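Local coordinates for protein hydrazine synthase subunit alpha (Candidatus Kuenenia stuttgartiensis, PDB 5C2V) that makes hydrazine from hydroxylamine and ammonia, as the heme c-containing alpha subunit of the anammox hydrazine synthase complex, at residues N186-D191 against I218-Y223. Sequence-based numbering, arbitrary orientation.
Sequences NLYRLD and IDQITY
Strands 186-191 and 216-220 run antiparallel as neighbours in one sheet of the propeller-bearing N-terminal domain, and R189 with D219 forms the hydrogen-bonded pair at the middle of this contact. Both of its backbone bonds are made: R189 N to D219 O and D219 N to R189 O, each 2.9 Å. The two side chains run alongside each other in the same direction. R189 NE donates to D219 OD2 at 3.0 Å, using the anti lone pair of that oxygen; the guanidinium and carboxylate planes stand 46° apart, and NH2 adds a weak second bond to OD2. R549 also forms a salt bridge with this oxygen, while W264 makes a cation-pi contact with R189, so the buried charges are shared among several partners.

On the other face of the sheet are the non-hydrogen-bonded pairs. Q220, extended from a CG anti to its backbone N (chi1 -177°), crosses the Y188 ring and lays CG over one face, 4.3 Å from the centroid; F168 on strand 154-171 meets the same ring nearly parallel. Further along, L190 CD1 packs on I218 CG2 at 3.6 Å.

Past Q220 the strand regularity ends, but one more backbone bond follows: I221 N donates to L187 O (3.0 Å), and I221 CG1 rests against L187 CB at 3.7 Å. Next, T222 OG1 is modelled so close to L187 N that this bond is doubtful in detail. Alternating pairs with side chains on both faces, with the second strand giving way to loop after Q220, are typical of neighbouring strands inside an antiparallel sheet, here in the domain that carries the beta-propeller.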
loop_
_atom_site.group_PDB
_atom_site.type_symbol
_atom_site.label_atom_id
_atom_site.label_comp_id
_atom_site.label_asym_id
_atom_site.label_seq_id
_atom_site.Cartn_x
_atom_site.Cartn_y
_atom_site.Cartn_z
ATOM N N ASN D 186 23.117 -16.314 -6.652
ATOM C CA ASN D 186 23.828 -15.156 -7.170
ATOM C C ASN D 186 24.285 -15.418 -8.601
ATOM O O ASN D 186 24.065 -16.505 -9.136
ATOM C CB ASN D 186 25.016 -14.814 -6.277
ATOM C CG ASN D 186 24.638 -13.891 -5.136
ATOM O OD1 ASN D 186 23.951 -12.890 -5.337
ATOM N ND2 ASN D 186 25.097 -14.213 -3.933
ATOM N N LEU D 187 24.917 -14.429 -9.222
ATOM C CA LEU D 187 25.374 -14.584 -10.598
ATOM C C LEU D 187 26.869 -14.871 -10.669
ATOM O O LEU D 187 27.668 -14.273 -9.948
ATOM C CB LEU D 187 25.038 -13.341 -11.424
ATOM C CG LEU D 187 23.555 -13.089 -11.706
ATOM C CD1 LEU D 187 23.381 -11.928 -12.674
ATOM C CD2 LEU D 187 22.885 -14.346 -12.245
ATOM N N TYR D 188 27.231 -15.800 -11.547
ATOM C CA TYR D 188 28.619 -16.174 -11.771
ATOM C C TYR D 188 28.995 -16.015 -13.238
ATOM O O TYR D 188 28.210 -16.357 -14.133
ATOM C CB TYR D 188 28.872 -17.622 -11.344
ATOM C CG TYR D 188 28.914 -17.863 -9.853
ATOM C CD1 TYR D 188 27.752 -18.117 -9.136
ATOM C CD2 TYR D 188 30.122 -17.867 -9.167
ATOM C CE1 TYR D 188 27.790 -18.350 -7.774
ATOM C CE2 TYR D 188 30.170 -18.099 -7.806
ATOM C CZ TYR D 188 29.001 -18.340 -7.114
ATOM O OH TYR D 188 29.045 -18.571 -5.759
ATOM N N ARG D 189 30.194 -15.495 -13.481
ATOM C CA ARG D 189 30.775 -15.515 -14.816
ATOM C C ARG D 189 31.759 -16.678 -14.903
ATOM O O ARG D 189 32.471 -16.981 -13.942
ATOM C CB ARG D 189 31.460 -14.187 -15.152
ATOM C CG ARG D 189 32.686 -13.853 -14.320
ATOM C CD ARG D 189 33.373 -12.607 -14.858
ATOM N NE ARG D 189 34.482 -12.172 -14.015
ATOM C CZ ARG D 189 35.256 -11.124 -14.283
ATOM N NH1 ARG D 189 35.043 -10.404 -15.376
ATOM N NH2 ARG D 189 36.244 -10.798 -13.461
ATOM N N LEU D 190 31.783 -17.335 -16.058
ATOM C CA LEU D 190 32.547 -18.565 -16.218
ATOM C C LEU D 190 33.420 -18.539 -17.467
ATOM O O LEU D 190 32.920 -18.406 -18.587
ATOM C CB LEU D 190 31.595 -19.768 -16.259
ATOM C CG LEU D 190 32.148 -21.181 -16.463
ATOM C CD1 LEU D 190 31.307 -22.178 -15.693
ATOM C CD2 LEU D 190 32.168 -21.561 -17.934
ATOM N N ASP D 191 34.727 -18.667 -17.263
ATOM C CA ASP D 191 35.664 -18.826 -18.364
ATOM C C ASP D 191 35.692 -20.290 -18.782
ATOM O O ASP D 191 35.996 -21.181 -17.974
ATOM C CB ASP D 191 37.062 -18.344 -17.972
ATOM C CG ASP D 191 37.951 -18.085 -19.176
ATOM O OD1 ASP D 191 37.882 -18.857 -20.156
ATOM O OD2 ASP D 191 38.721 -17.102 -19.146
ATOM N N ILE D 218 35.346 -20.159 -12.442
ATOM C CA ILE D 218 34.188 -19.339 -12.086
ATOM C C ILE D 218 34.530 -18.177 -11.155
ATOM O O ILE D 218 35.400 -18.286 -10.283
ATOM C CB ILE D 218 33.075 -20.180 -11.424
ATOM C CG1 ILE D 218 33.621 -20.953 -10.222
ATOM C CG2 ILE D 218 32.458 -21.133 -12.431
ATOM C CD1 ILE D 218 32.569 -21.747 -9.481
ATOM N N ASP D 219 33.827 -17.065 -11.359
ATOM C CA ASP D 219 33.962 -15.872 -10.529
ATOM C C ASP D 219 32.578 -15.337 -10.164
ATOM O O ASP D 219 31.673 -15.334 -10.998
ATOM C CB ASP D 219 34.778 -14.800 -11.256
ATOM C CG ASP D 219 34.896 -13.514 -10.461
ATOM O OD1 ASP D 219 35.120 -13.589 -9.235
ATOM O OD2 ASP D 219 34.762 -12.429 -11.064
ATOM N N GLN D 220 32.413 -14.884 -8.925
ATOM C CA GLN D 220 31.111 -14.412 -8.455
ATOM C C GLN D 220 30.957 -12.906 -8.648
ATOM O O GLN D 220 31.628 -12.116 -7.984
ATOM C CB GLN D 220 30.917 -14.774 -6.982
ATOM C CG GLN D 220 29.563 -14.382 -6.416
ATOM C CD GLN D 220 29.420 -14.742 -4.953
ATOM O OE1 GLN D 220 30.280 -15.410 -4.377
ATOM N NE2 GLN D 220 28.330 -14.300 -4.339
ATOM N N ILE D 221 30.075 -12.516 -9.562
ATOM C CA ILE D 221 29.897 -11.106 -9.896
ATOM C C ILE D 221 28.798 -10.374 -9.111
ATOM O O ILE D 221 28.737 -9.146 -9.140
ATOM C CB ILE D 221 29.597 -10.943 -11.396
ATOM C CG1 ILE D 221 28.263 -11.612 -11.744
ATOM C CG2 ILE D 221 30.727 -11.530 -12.225
ATOM C CD1 ILE D 221 27.909 -11.539 -13.211
ATOM N N THR D 222 27.942 -11.115 -8.410
ATOM C CA THR D 222 26.846 -10.501 -7.650
ATOM C C THR D 222 26.789 -11.049 -6.230
ATOM O O THR D 222 26.777 -12.256 -6.025
ATOM C CB THR D 222 25.475 -10.717 -8.324
ATOM O OG1 THR D 222 25.178 -12.119 -8.377
ATOM C CG2 THR D 222 25.464 -10.137 -9.732
ATOM N N TYR D 223 26.821 -10.149 -5.255
ATOM C CA TYR D 223 26.890 -10.521 -3.843
ATOM C C TYR D 223 25.596 -10.420 -3.013
ATOM O O TYR D 223 25.644 -10.550 -1.789
ATOM C CB TYR D 223 28.032 -9.736 -3.207
ATOM C CG TYR D 223 29.329 -10.223 -3.804
ATOM C CD1 TYR D 223 29.896 -9.592 -4.905
ATOM C CD2 TYR D 223 29.939 -11.375 -3.327
ATOM C CE1 TYR D 223 31.061 -10.064 -5.477
ATOM C CE2 TYR D 223 31.103 -11.853 -3.889
ATOM C CZ TYR D 223 31.660 -11.195 -4.964
ATOM O OH TYR D 223 32.822 -11.674 -5.525
#